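Local coordinates for protein acyl-coenzyme A oxidase 1 (Yarrowia lipolytica, PDB 5Y9D) that catalyses the FAD-dependent oxidation of acyl-CoAs to trans-2-enoyl-CoAs in peroxisomal fatty acid beta-oxidation, using molecular oxygen and releasing hydrogen peroxide, at residues D28-M33 with R332-R338; A210-T215 with R240-H245; G250-I256 with N267-T273; L327-L331 with L361-L365. One frame throughout, in Å; residues are numbered along the deposited sequence.

Interaction 1: residues D28-M33 with R332-R338; sequences DPPVEM and RYACVRR. With FAD (flavin-adenine dinucleotide), chain D.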
# COMPACT_ATOMS: atom_id res chain seq x y z
N ASP A 28 -1.50 -31.25 -8.29
CA ASP A 28 -0.26 -31.29 -7.54
C ASP A 28 -0.27 -30.60 -6.18
O ASP A 28 0.33 -31.10 -5.25
CB ASP A 28 0.87 -30.70 -8.39
CG ASP A 28 2.22 -31.18 -7.95
OD1 ASP A 28 2.45 -32.41 -7.93
OD2 ASP A 28 3.05 -30.32 -7.61
N PRO A 29 -0.96 -29.45 -6.05
CA PRO A 29 -0.78 -28.70 -4.81
C PRO A 29 -1.06 -29.43 -3.50
O PRO A 29 -0.30 -29.27 -2.53
CB PRO A 29 -1.71 -27.52 -4.98
CG PRO A 29 -1.71 -27.26 -6.46
CD PRO A 29 -1.66 -28.64 -7.07
N PRO A 30 -2.12 -30.23 -3.44
CA PRO A 30 -2.36 -30.81 -2.11
C PRO A 30 -1.37 -31.90 -1.79
O PRO A 30 -1.06 -32.17 -0.61
CB PRO A 30 -3.78 -31.34 -2.19
CG PRO A 30 -4.06 -31.49 -3.64
CD PRO A 30 -3.23 -30.47 -4.37
N VAL A 31 -0.85 -32.52 -2.84
CA VAL A 31 0.16 -33.54 -2.66
C VAL A 31 1.41 -32.87 -2.13
O VAL A 31 2.00 -33.34 -1.17
CB VAL A 31 0.40 -34.35 -3.96
CG1 VAL A 31 1.58 -35.29 -3.80
CG2 VAL A 31 -0.87 -35.11 -4.35
N GLU A 32 1.77 -31.74 -2.73
CA GLU A 32 2.90 -30.95 -2.23
C GLU A 32 2.73 -30.42 -0.83
O GLU A 32 3.67 -30.43 -0.06
CB GLU A 32 3.23 -29.79 -3.17
CG GLU A 32 3.95 -30.24 -4.43
CD GLU A 32 5.26 -30.97 -4.13
OE1 GLU A 32 6.00 -30.56 -3.20
OE2 GLU A 32 5.53 -31.97 -4.84
N MET A 33 1.53 -29.94 -0.50
CA MET A 33 1.28 -29.42 0.83
C MET A 33 1.38 -30.51 1.90
O MET A 33 1.86 -30.25 2.99
CB MET A 33 -0.07 -28.71 0.90
CG MET A 33 -0.39 -28.08 2.27
SD MET A 33 0.59 -26.62 2.73
CE MET A 33 0.02 -25.45 1.49
N ARG A 332 1.71 -20.42 2.20
CA ARG A 332 1.08 -21.68 1.75
C ARG A 332 0.99 -21.74 0.21
O ARG A 332 1.16 -22.80 -0.39
CB ARG A 332 -0.29 -21.90 2.36
CG ARG A 332 -0.30 -22.45 3.78
CD ARG A 332 -1.71 -22.37 4.34
NE ARG A 332 -1.76 -22.88 5.70
CZ ARG A 332 -2.83 -22.88 6.50
NH1 ARG A 332 -4.00 -22.41 6.08
NH2 ARG A 332 -2.71 -23.37 7.71
N TYR A 333 0.69 -20.61 -0.40
CA TYR A 333 0.69 -20.50 -1.83
C TYR A 333 2.10 -20.69 -2.39
O TYR A 333 2.21 -21.28 -3.45
CB TYR A 333 0.13 -19.16 -2.28
CG TYR A 333 -0.02 -19.06 -3.77
CD1 TYR A 333 -0.82 -19.93 -4.45
CD2 TYR A 333 0.64 -18.06 -4.50
CE1 TYR A 333 -0.97 -19.84 -5.82
CE2 TYR A 333 0.48 -17.96 -5.87
CZ TYR A 333 -0.31 -18.86 -6.53
OH TYR A 333 -0.49 -18.78 -7.90
N ALA A 334 3.14 -20.23 -1.69
CA ALA A 334 4.54 -20.33 -2.16
C ALA A 334 5.01 -21.76 -2.23
O ALA A 334 5.79 -22.14 -3.10
CB ALA A 334 5.49 -19.55 -1.25
N CYS A 335 4.58 -22.52 -1.25
CA CYS A 335 4.86 -23.93 -1.20
C CYS A 335 4.16 -24.75 -2.28
O CYS A 335 4.47 -25.91 -2.46
CB CYS A 335 4.45 -24.48 0.14
SG CYS A 335 5.41 -23.84 1.51
N VAL A 336 3.18 -24.20 -2.98
CA VAL A 336 2.51 -24.99 -4.01
C VAL A 336 2.65 -24.42 -5.43
O VAL A 336 2.63 -25.16 -6.39
CB VAL A 336 1.04 -25.27 -3.67
CG1 VAL A 336 0.95 -26.22 -2.48
CG2 VAL A 336 0.24 -24.00 -3.42
N ARG A 337 2.84 -23.12 -5.55
CA ARG A 337 2.97 -22.49 -6.85
C ARG A 337 4.33 -22.82 -7.46
O ARG A 337 5.35 -22.84 -6.76
CB ARG A 337 2.77 -20.98 -6.69
CG ARG A 337 2.95 -20.18 -7.93
CD ARG A 337 2.03 -20.62 -9.02
NE ARG A 337 2.00 -19.59 -10.05
CZ ARG A 337 1.04 -19.48 -10.95
NH1 ARG A 337 0.03 -20.32 -10.94
NH2 ARG A 337 1.07 -18.49 -11.84
N ARG A 338 4.31 -23.17 -8.74
CA ARG A 338 5.53 -23.44 -9.46
C ARG A 338 5.65 -22.52 -10.66
O ARG A 338 4.74 -22.38 -11.43
CB ARG A 338 5.57 -24.89 -9.93
CG ARG A 338 5.56 -25.96 -8.84
CD ARG A 338 5.35 -27.31 -9.50
NE ARG A 338 5.25 -28.43 -8.58
CZ ARG A 338 6.27 -28.99 -7.97
NH1 ARG A 338 7.48 -28.52 -8.15
NH2 ARG A 338 6.09 -30.00 -7.17
PA FAD D . 3.89 -15.96 -11.21
O1A FAD D . 3.46 -17.30 -10.79
O2A FAD D . 4.70 -15.77 -12.42
O5B FAD D . 4.67 -15.36 -9.98
C5B FAD D . 4.33 -15.72 -8.66
C4B FAD D . 5.32 -15.09 -7.69
O4B FAD D . 6.51 -15.86 -7.66
C3B FAD D . 5.69 -13.69 -8.12
O3B FAD D . 5.68 -12.85 -6.99
C2B FAD D . 7.09 -13.81 -8.67
O2B FAD D . 7.92 -12.72 -8.31
C1B FAD D . 7.63 -15.09 -8.07
N9A FAD D . 8.46 -15.74 -9.09
C8A FAD D . 8.05 -16.24 -10.26
N7A FAD D . 9.08 -16.75 -10.95
C5A FAD D . 10.19 -16.56 -10.22
C6A FAD D . 11.63 -16.84 -10.35
N6A FAD D . 12.13 -17.46 -11.43
N1A FAD D . 12.45 -16.47 -9.37
C2A FAD D . 11.98 -15.86 -8.29
N3A FAD D . 10.70 -15.58 -8.10
C4A FAD D . 9.76 -15.89 -9.01
N1 FAD D . -2.89 -11.94 -18.92
C2 FAD D . -3.25 -11.98 -20.20
O2 FAD D . -2.72 -12.81 -20.93
N3 FAD D . -4.16 -11.18 -20.72
C4 FAD D . -4.76 -10.27 -20.00
O4 FAD D . -5.60 -9.55 -20.52
C4X FAD D . -4.43 -10.14 -18.58
N5 FAD D . -5.00 -9.23 -17.80
C5X FAD D . -4.68 -9.15 -16.51
C6 FAD D . -5.30 -8.22 -15.73
C7 FAD D . -4.99 -8.11 -14.41
C7M FAD D . -5.67 -7.08 -13.57
C8 FAD D . -3.98 -9.01 -13.82
C8M FAD D . -3.64 -8.89 -12.37
C9 FAD D . -3.34 -9.95 -14.60
C9A FAD D . -3.66 -10.06 -15.93
N10 FAD D . -3.04 -11.00 -16.74
C10 FAD D . -3.42 -11.06 -18.07
C1' FAD D . -2.05 -11.93 -16.21
C2' FAD D . -0.80 -11.23 -15.72
O2' FAD D . 0.01 -11.02 -16.85
C3' FAD D . -0.07 -12.13 -14.74
O3' FAD D . -0.56 -11.84 -13.45
C4' FAD D . 1.43 -11.93 -14.74
O4' FAD D . 1.91 -11.78 -16.07
C5' FAD D . 2.15 -13.12 -14.16
O5' FAD D . 1.65 -13.40 -12.87
P FAD D . 1.56 -14.86 -12.37
O1P FAD D . 0.26 -15.01 -11.72
O2P FAD D . 1.93 -15.75 -13.47
O3P FAD D . 2.66 -14.95 -11.26
O HOH W 1 1.84 -27.73 -7.10

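Interaction 2: residues A210-T215 with R240-H245; sequences AAHTST and RNVHDH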
# COMPACT_ATOMS: atom_id res chain seq x y z
N ALA A 210 -21.74 7.94 13.75
CA ALA A 210 -22.53 9.15 13.80
C ALA A 210 -23.56 9.21 12.69
O ALA A 210 -24.69 9.60 12.92
CB ALA A 210 -21.65 10.36 13.72
N ALA A 211 -23.17 8.79 11.48
CA ALA A 211 -24.00 9.06 10.32
C ALA A 211 -25.37 8.48 10.52
O ALA A 211 -26.36 9.17 10.35
CB ALA A 211 -23.37 8.55 9.05
N HIS A 212 -25.43 7.25 10.97
CA HIS A 212 -26.66 6.50 10.95
C HIS A 212 -27.08 5.80 12.24
O HIS A 212 -28.23 5.42 12.36
CB HIS A 212 -26.55 5.45 9.86
CG HIS A 212 -26.88 5.94 8.49
ND1 HIS A 212 -27.60 7.11 8.25
CD2 HIS A 212 -26.66 5.38 7.28
CE1 HIS A 212 -27.79 7.24 6.95
NE2 HIS A 212 -27.24 6.21 6.34
N THR A 213 -26.18 5.60 13.20
CA THR A 213 -26.51 4.66 14.29
C THR A 213 -26.50 5.21 15.73
O THR A 213 -27.35 4.86 16.56
CB THR A 213 -25.70 3.34 14.13
OG1 THR A 213 -25.51 2.69 15.39
CG2 THR A 213 -24.41 3.55 13.55
N SER A 214 -25.58 6.10 16.03
CA SER A 214 -25.40 6.56 17.39
C SER A 214 -26.47 7.49 17.86
O SER A 214 -26.91 8.38 17.09
CB SER A 214 -24.07 7.24 17.53
OG SER A 214 -23.06 6.26 17.42
N THR A 215 -26.87 7.27 19.12
CA THR A 215 -27.82 8.16 19.80
C THR A 215 -27.14 9.22 20.66
O THR A 215 -27.66 10.29 20.85
CB THR A 215 -28.69 7.37 20.74
OG1 THR A 215 -27.82 6.72 21.67
CG2 THR A 215 -29.49 6.37 19.94
N ARG A 240 -29.53 12.07 18.96
CA ARG A 240 -30.82 11.73 18.37
C ARG A 240 -31.92 11.49 19.42
O ARG A 240 -31.63 11.09 20.56
CB ARG A 240 -30.71 10.45 17.55
CG ARG A 240 -29.77 10.50 16.38
CD ARG A 240 -29.76 9.17 15.62
NE ARG A 240 -29.39 9.37 14.24
CZ ARG A 240 -28.14 9.50 13.81
NH1 ARG A 240 -27.12 9.41 14.65
NH2 ARG A 240 -27.91 9.69 12.50
N ASN A 241 -33.17 11.72 19.01
CA ASN A 241 -34.33 11.28 19.78
C ASN A 241 -34.40 9.77 19.59
O ASN A 241 -34.47 9.28 18.47
CB ASN A 241 -35.63 11.97 19.32
CG ASN A 241 -35.53 13.49 19.33
OD1 ASN A 241 -35.55 14.13 18.27
ND2 ASN A 241 -35.38 14.08 20.52
N VAL A 242 -34.34 9.04 20.69
CA VAL A 242 -34.13 7.59 20.65
C VAL A 242 -35.31 6.79 20.08
O VAL A 242 -35.13 5.70 19.56
CB VAL A 242 -33.82 7.05 22.08
CG1 VAL A 242 -33.28 5.63 22.01
CG2 VAL A 242 -32.78 7.95 22.78
N HIS A 243 -36.51 7.35 20.13
CA HIS A 243 -37.70 6.60 19.79
C HIS A 243 -38.05 6.67 18.32
O HIS A 243 -38.77 5.80 17.83
CB HIS A 243 -38.88 7.01 20.69
CG HIS A 243 -38.75 6.51 22.10
ND1 HIS A 243 -39.17 5.25 22.48
CD2 HIS A 243 -38.23 7.08 23.21
CE1 HIS A 243 -38.94 5.08 23.77
NE2 HIS A 243 -38.37 6.17 24.24
N ASP A 244 -37.55 7.68 17.61
CA ASP A 244 -37.66 7.75 16.14
C ASP A 244 -36.32 7.96 15.42
O ASP A 244 -36.27 8.08 14.21
CB ASP A 244 -38.64 8.84 15.74
CG ASP A 244 -38.32 10.21 16.37
OD1 ASP A 244 -37.13 10.61 16.43
OD2 ASP A 244 -39.27 10.89 16.81
N HIS A 245 -35.24 8.06 16.19
CA HIS A 245 -33.91 8.31 15.64
C HIS A 245 -33.65 9.69 14.98
O HIS A 245 -32.61 9.89 14.36
CB HIS A 245 -33.56 7.20 14.66
CG HIS A 245 -32.22 6.61 14.91
ND1 HIS A 245 -31.27 6.52 13.93
CD2 HIS A 245 -31.68 6.09 16.03
CE1 HIS A 245 -30.19 5.95 14.44
NE2 HIS A 245 -30.41 5.69 15.71

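Interaction 3: residues G250-I256 with N267-T273; sequences GVSIGDI and NGWIQFT. With FAD (flavin-adenine dinucleotide), chain C.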
# COMPACT_ATOMS: atom_id res chain seq x y z
N GLY A 250 -30.58 21.65 17.04
CA GLY A 250 -29.21 22.17 16.94
C GLY A 250 -28.14 21.17 16.51
O GLY A 250 -27.02 21.54 16.28
N VAL A 251 -28.47 19.89 16.42
CA VAL A 251 -27.54 18.85 16.01
C VAL A 251 -27.73 18.54 14.52
O VAL A 251 -28.82 18.12 14.09
CB VAL A 251 -27.83 17.56 16.80
CG1 VAL A 251 -26.89 16.43 16.39
CG2 VAL A 251 -27.70 17.84 18.29
N SER A 252 -26.65 18.72 13.76
CA SER A 252 -26.64 18.47 12.32
C SER A 252 -25.67 17.35 11.99
O SER A 252 -24.51 17.45 12.33
CB SER A 252 -26.15 19.71 11.60
OG SER A 252 -27.19 20.63 11.39
N ILE A 253 -26.14 16.33 11.27
CA ILE A 253 -25.34 15.15 10.89
C ILE A 253 -25.53 14.73 9.42
O ILE A 253 -26.63 14.80 8.86
CB ILE A 253 -25.72 13.92 11.75
CG1 ILE A 253 -25.60 14.24 13.25
CG2 ILE A 253 -24.93 12.68 11.36
CD1 ILE A 253 -24.67 13.41 14.05
N GLY A 254 -24.45 14.29 8.79
CA GLY A 254 -24.53 13.62 7.50
C GLY A 254 -23.48 12.56 7.39
O GLY A 254 -22.65 12.40 8.27
N ASP A 255 -23.53 11.82 6.30
CA ASP A 255 -22.69 10.67 6.06
C ASP A 255 -21.53 11.10 5.18
O ASP A 255 -21.72 11.72 4.14
CB ASP A 255 -23.54 9.64 5.33
CG ASP A 255 -22.86 8.29 5.15
OD1 ASP A 255 -21.61 8.16 5.21
OD2 ASP A 255 -23.63 7.33 4.92
N ILE A 256 -20.33 10.74 5.60
CA ILE A 256 -19.12 11.12 4.89
C ILE A 256 -19.05 10.33 3.61
O ILE A 256 -18.36 10.71 2.68
CB ILE A 256 -17.85 10.81 5.72
CG1 ILE A 256 -17.86 11.53 7.05
CG2 ILE A 256 -16.60 11.18 4.98
CD1 ILE A 256 -17.72 13.00 6.90
N ASN A 267 -19.39 6.51 8.96
CA ASN A 267 -18.67 7.61 9.53
C ASN A 267 -19.41 8.85 9.09
O ASN A 267 -19.70 9.03 7.89
CB ASN A 267 -17.22 7.64 9.05
CG ASN A 267 -16.39 6.54 9.68
OD1 ASN A 267 -15.71 6.75 10.69
ND2 ASN A 267 -16.45 5.35 9.09
N GLY A 268 -19.73 9.67 10.06
CA GLY A 268 -20.52 10.85 9.80
C GLY A 268 -19.83 12.12 10.27
O GLY A 268 -18.83 12.11 11.00
N TRP A 269 -20.39 13.24 9.84
CA TRP A 269 -19.97 14.53 10.32
C TRP A 269 -21.10 15.10 11.19
O TRP A 269 -22.26 14.72 11.00
CB TRP A 269 -19.62 15.42 9.15
CG TRP A 269 -20.69 15.64 8.17
CD1 TRP A 269 -20.81 15.04 6.97
CD2 TRP A 269 -21.78 16.55 8.27
NE1 TRP A 269 -21.89 15.51 6.30
CE2 TRP A 269 -22.53 16.44 7.07
CE3 TRP A 269 -22.21 17.46 9.27
CZ2 TRP A 269 -23.72 17.19 6.83
CZ3 TRP A 269 -23.37 18.24 9.02
CH2 TRP A 269 -24.11 18.09 7.80
N ILE A 270 -20.73 15.96 12.15
CA ILE A 270 -21.61 16.49 13.16
C ILE A 270 -21.31 17.98 13.30
O ILE A 270 -20.15 18.38 13.46
CB ILE A 270 -21.35 15.91 14.56
CG1 ILE A 270 -21.08 14.41 14.54
CG2 ILE A 270 -22.54 16.19 15.49
CD1 ILE A 270 -20.88 13.85 15.94
N GLN A 271 -22.36 18.79 13.24
CA GLN A 271 -22.27 20.21 13.57
C GLN A 271 -23.24 20.48 14.73
O GLN A 271 -24.33 19.94 14.76
CB GLN A 271 -22.64 21.06 12.37
CG GLN A 271 -21.68 20.87 11.20
CD GLN A 271 -22.17 21.56 9.97
OE1 GLN A 271 -23.36 21.76 9.83
NE2 GLN A 271 -21.26 21.91 9.05
N PHE A 272 -22.78 21.25 15.71
CA PHE A 272 -23.61 21.71 16.82
C PHE A 272 -23.89 23.23 16.72
O PHE A 272 -22.96 24.01 16.54
CB PHE A 272 -22.91 21.40 18.14
CG PHE A 272 -22.59 19.94 18.35
CD1 PHE A 272 -23.58 19.03 18.70
CD2 PHE A 272 -21.29 19.48 18.27
CE1 PHE A 272 -23.29 17.68 18.94
CE2 PHE A 272 -20.98 18.15 18.51
CZ PHE A 272 -21.98 17.24 18.85
N THR A 273 -25.16 23.62 16.82
CA THR A 273 -25.57 25.03 16.91
C THR A 273 -26.35 25.30 18.21
O THR A 273 -27.53 24.97 18.28
CB THR A 273 -26.47 25.48 15.73
OG1 THR A 273 -25.75 25.42 14.50
CG2 THR A 273 -26.86 26.93 15.91
PA FAD C . -3.32 16.06 10.47
O1A FAD C . -3.99 17.16 9.78
O2A FAD C . -2.96 16.15 11.89
O5B FAD C . -2.02 15.72 9.67
C5B FAD C . -1.90 15.79 8.26
C4B FAD C . -0.49 15.39 7.84
O4B FAD C . 0.44 16.34 8.33
C3B FAD C . -0.09 14.06 8.43
O3B FAD C . 0.60 13.31 7.45
C2B FAD C . 0.88 14.39 9.53
O2B FAD C . 1.88 13.39 9.59
C1B FAD C . 1.45 15.72 9.11
N9A FAD C . 1.73 16.51 10.31
C8A FAD C . 0.83 16.97 11.17
N7A FAD C . 1.42 17.64 12.16
C5A FAD C . 2.74 17.62 11.93
C6A FAD C . 3.95 18.15 12.59
N6A FAD C . 3.88 18.85 13.72
N1A FAD C . 5.12 17.90 12.01
C2A FAD C . 5.21 17.21 10.89
N3A FAD C . 4.17 16.70 10.25
C4A FAD C . 2.93 16.87 10.71
N1 FAD C . -11.76 10.50 14.80
C2 FAD C . -12.58 10.40 15.84
O2 FAD C . -12.49 11.24 16.73
N3 FAD C . -13.48 9.45 15.96
C4 FAD C . -13.64 8.50 15.05
O4 FAD C . -14.48 7.63 15.17
C4X FAD C . -12.77 8.53 13.88
N5 FAD C . -12.88 7.61 12.93
C5X FAD C . -12.09 7.66 11.87
C6 FAD C . -12.25 6.71 10.90
C7 FAD C . -11.46 6.74 9.79
C7M FAD C . -11.64 5.66 8.76
C8 FAD C . -10.44 7.79 9.65
C8M FAD C . -9.54 7.87 8.45
C9 FAD C . -10.28 8.75 10.62
C9A FAD C . -11.08 8.72 11.72
N10 FAD C . -10.95 9.69 12.71
C10 FAD C . -11.80 9.61 13.80
C1' FAD C . -9.97 10.77 12.61
C2' FAD C . -8.54 10.27 12.70
O2' FAD C . -8.18 10.04 14.04
C3' FAD C . -7.63 11.31 12.09
O3' FAD C . -7.52 11.01 10.71
C4' FAD C . -6.23 11.28 12.64
O4' FAD C . -6.21 11.76 13.97
C5' FAD C . -5.30 12.12 11.77
O5' FAD C . -5.67 13.47 11.88
P FAD C . -5.64 14.48 10.68
O1P FAD C . -6.19 13.89 9.48
O2P FAD C . -6.22 15.70 11.24
O3P FAD C . -4.12 14.71 10.33

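Interaction 4: residues L327-L331 with L361-L365; sequences LTIAL and LLPLL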
# COMPACT_ATOMS: atom_id res chain seq x y z
N LEU A 327 0.49 -13.58 5.84
CA LEU A 327 1.71 -14.37 5.65
C LEU A 327 1.37 -15.85 5.44
O LEU A 327 1.99 -16.54 4.62
CB LEU A 327 2.65 -14.19 6.83
CG LEU A 327 3.56 -12.98 6.69
CD1 LEU A 327 3.86 -12.44 8.07
CD2 LEU A 327 4.86 -13.32 5.95
N THR A 328 0.34 -16.33 6.15
CA THR A 328 -0.14 -17.68 5.92
C THR A 328 -0.73 -17.86 4.51
O THR A 328 -0.52 -18.87 3.87
CB THR A 328 -1.12 -18.11 6.99
OG1 THR A 328 -0.44 -18.15 8.24
CG2 THR A 328 -1.70 -19.52 6.71
N ILE A 329 -1.46 -16.89 3.99
CA ILE A 329 -1.94 -17.06 2.64
C ILE A 329 -0.75 -17.21 1.69
O ILE A 329 -0.57 -18.22 1.04
CB ILE A 329 -2.83 -15.88 2.21
CG1 ILE A 329 -4.10 -15.89 3.03
CG2 ILE A 329 -3.11 -15.93 0.71
CD1 ILE A 329 -4.87 -14.60 2.98
N ALA A 330 0.08 -16.18 1.64
CA ALA A 330 1.24 -16.12 0.75
C ALA A 330 2.18 -17.34 0.83
O ALA A 330 2.57 -17.87 -0.21
CB ALA A 330 2.01 -14.84 1.03
N LEU A 331 2.57 -17.74 2.03
CA LEU A 331 3.55 -18.78 2.21
C LEU A 331 2.99 -20.17 1.92
O LEU A 331 3.74 -21.03 1.48
CB LEU A 331 4.13 -18.78 3.64
CG LEU A 331 5.07 -17.63 4.00
CD1 LEU A 331 5.38 -17.65 5.49
CD2 LEU A 331 6.35 -17.68 3.18
N LEU A 361 9.69 -13.12 2.09
CA LEU A 361 8.63 -13.46 3.05
C LEU A 361 9.05 -13.86 4.46
O LEU A 361 8.40 -13.46 5.42
CB LEU A 361 7.74 -14.55 2.48
CG LEU A 361 7.06 -14.14 1.16
CD1 LEU A 361 6.30 -15.34 0.62
CD2 LEU A 361 6.15 -12.92 1.32
N LEU A 362 10.11 -14.65 4.57
CA LEU A 362 10.45 -15.26 5.86
C LEU A 362 10.90 -14.24 6.92
O LEU A 362 10.60 -14.38 8.12
CB LEU A 362 11.49 -16.35 5.64
CG LEU A 362 10.97 -17.51 4.76
CD1 LEU A 362 11.96 -18.66 4.73
CD2 LEU A 362 9.60 -18.02 5.22
N PRO A 363 11.58 -13.18 6.50
CA PRO A 363 11.89 -12.21 7.54
C PRO A 363 10.64 -11.52 8.05
O PRO A 363 10.51 -11.28 9.24
CB PRO A 363 12.83 -11.22 6.84
CG PRO A 363 13.28 -11.92 5.57
CD PRO A 363 12.17 -12.85 5.20
N LEU A 364 9.73 -11.24 7.14
CA LEU A 364 8.41 -10.77 7.51
C LEU A 364 7.69 -11.78 8.43
O LEU A 364 7.06 -11.39 9.43
CB LEU A 364 7.59 -10.41 6.25
CG LEU A 364 8.27 -9.46 5.24
CD1 LEU A 364 7.42 -9.25 3.99
CD2 LEU A 364 8.65 -8.11 5.85
N LEU A 365 7.84 -13.08 8.17
CA LEU A 365 7.34 -14.09 9.14
C LEU A 365 7.93 -13.90 10.55
O LEU A 365 7.23 -13.99 11.55
CB LEU A 365 7.58 -15.53 8.69
CG LEU A 365 7.02 -16.59 9.65
CD1 LEU A 365 5.53 -16.41 9.90
CD2 LEU A 365 7.29 -18.00 9.15

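Interaction 1: residues D28-M33 with R332-R338
D28, E32 and R338 form a salt-bridge network, the two acids one helical turn apart so that both carboxylates can reach the same guanidinium. R338 grips D28 side-on, with both nitrogens on one oxygen: NE and NH2 each lie 3.1 Å from D28 OD2. NH2 uses the syn lone pair of OD2, whereas NE comes from the anti side, 35° out of the carboxylate plane. E32 adds its OE2 3.1 Å from R338 NH2, its carboxylate turned 79° from the guanidinium plane. The remaining polar ends are engaged too: D28 OD1 by T23, E32 OE1 by K350, and R338 NH1 by the carbonyl of E348.

A water ties the acid to the backbone, donating to D28 OD2 at 2.9 Å and to V336 O at 2.8 Å.

Beneath the charges lies an apolar layer. P29 and V336, both compact, meet with CB 3.8 Å from CB. M33, its chain bent at chi2 (70°) and again at chi3, lays CE 3.7 Å from R332 CB, with V336 CG1 also close by; its unbranched chain suits that fold-back.

R337 leaves the backbone on the side away from helix 28-38, and its NE donates to the FAD phosphate oxygen O1A at 2.8 Å. The contact thus fastens the N-terminal helix 28-38 beside the end of helix 306-334, with helices 640-646 and 665-676 also packing against it.

Interaction 2: residues A210-T215 with R240-H245
R240 reaches the 210-215 loop because its CG stands anti to its own carbonyl carbon (chi1 -63°) and the chain then runs extended from CG to NE, with a turn at chi4 (81°) setting the guanidinium among backbone carbonyls. R240 NH1 donates to S214 O at 2.7 Å and to A210 O at 3.0 Å; R240 NH2 also donates to A210 O, at 3.2 Å, and makes a weak bond to A211 O. A210 O is therefore held end-on by both nitrogens, close to the guanidinium plane. Arginine suits this place because its fan of N-H groups can serve several carbonyls at once. The carbonyl of P682 of the second subunit takes a further bond from NH2.

H245 adds a second tie: its NE2 donates to T213 O at 3.3 Å, approaching from above that carbonyl's plane. One face of its ring rests on R240 CD. Where the loops converge, R240 N donates to T215 O at 3.2 Å, just beyond the paired strands 216-225 and 228-238. R240 and H245 thus join the loop after strand 204-207, which follows G208, a residue that by similarity binds FAD, to the loop after strand 228-238 in the acyl-CoA dehydrogenase-type middle domain.

Interaction 3: residues G250-I256 with N267-T273
W269 lays its indole over the backbone of G254, filling the shallow hollow where that residue has no side chain. CG of W269 sits between its own N and carbonyl carbon (chi1 58°), which folds the ring back across the partner strand. G254 CA comes 3.7 Å from the centroid of the five-membered ring, a CH-pi contact over the face. At the ring's edge the tip of I256 wedges in, CD1 3.7 Å from W269 CD1. Small S252 continues this face, its CB 3.8 Å from Q271 CB.

Strands 251-255 and 268-272 run antiparallel in a three-stranded sheet of the middle domain, with 204-207 on the far side of 268-272. S252 with Q271 and G254 with W269 are hydrogen-bonded pairs: S252 N donates to Q271 O at 2.8 Å, and W269 N to G254 O at 2.9 Å. I256 N extends the ladder to N267 O at 2.9 Å, and N267 lies beside the flavin in the FAD pocket.

On the other face, branched chains pack alongside one another: I253 and I270 point the same way, I253 CD1 3.8 Å from I270 CG1. V251 abuts the edge of the F272 ring with its CG2 4.3 Å from CD1, while I270 CG2 sits over one face of that ring, toward its rim. W205 meets the indole of W269 nearly parallel, and F670 of the second subunit meets it edge-to-face.

Interaction 4: residues L327-L331 with L361-L365
An antiparallel helix pair in the C-alpha1 domain is joined here by leucines, with L331 of helix 306-334 pressed against L361 of helix 355-391. Their side chains slide past each other in opposite directions, and CD2 of L331 comes 3.5 Å from L361 CD1. The same methyl lies 3.9 Å from CD2 of L362, while the other branch of L331, its CD1, reaches 4.1 Å from L365 CD2. The two branches of L331 thus divide the work. L365, alone of these leucines, sets CG anti to its backbone N (chi1 -178°), which carries CD2 to L331.

The short segments run at 153° to each other with their axes 10.8 Å apart, a wide spacing bridged by long leucine side chains on both sides. In the acyl-CoA dehydrogenase fold, to which this enzyme is related, such helices belong to the C-terminal helical bundle.

One turn earlier, L327 meets backbone as well as side chains. L327 CD2 lies 3.6 Å from L361 O and 4.0 Å from L364 CB, and L327 CD1 is 3.6 Å from L364 O. The small A330 admits L361 close to its helix, CB lying 4.3 Å from L361 CD1. P363, which has no N-H to give the preceding turn, marks a kink and faces away, onto W602 of helix 589-606. Helix 400-437 packs against L327 and A330 through I431 and C435, and helix 640-646 meets L331, L362 and L365.

In the fold
The four contacts form two groups far apart in the chain. Interactions 2 and 3 have centres 11 Å apart and touch: A211 CB packs 3.7 Å from G268 CA. Interactions 1 and 4 share helix 306-334, their centres about 14 Å apart. Between the groups the gap is large, about 52 Å from the centre of interaction 1 to that of interaction 3. The dimer brings the two kinds of contact to one cofactor, since each FAD lies between subunits: R337 of interaction 1 binds the phosphates of a cofactor whose flavin adjoins N267 of interaction 3 in the second subunit. Interaction 4 is set back, the L361 side chain being about 8 Å from FAD, next to the pocket residue R360.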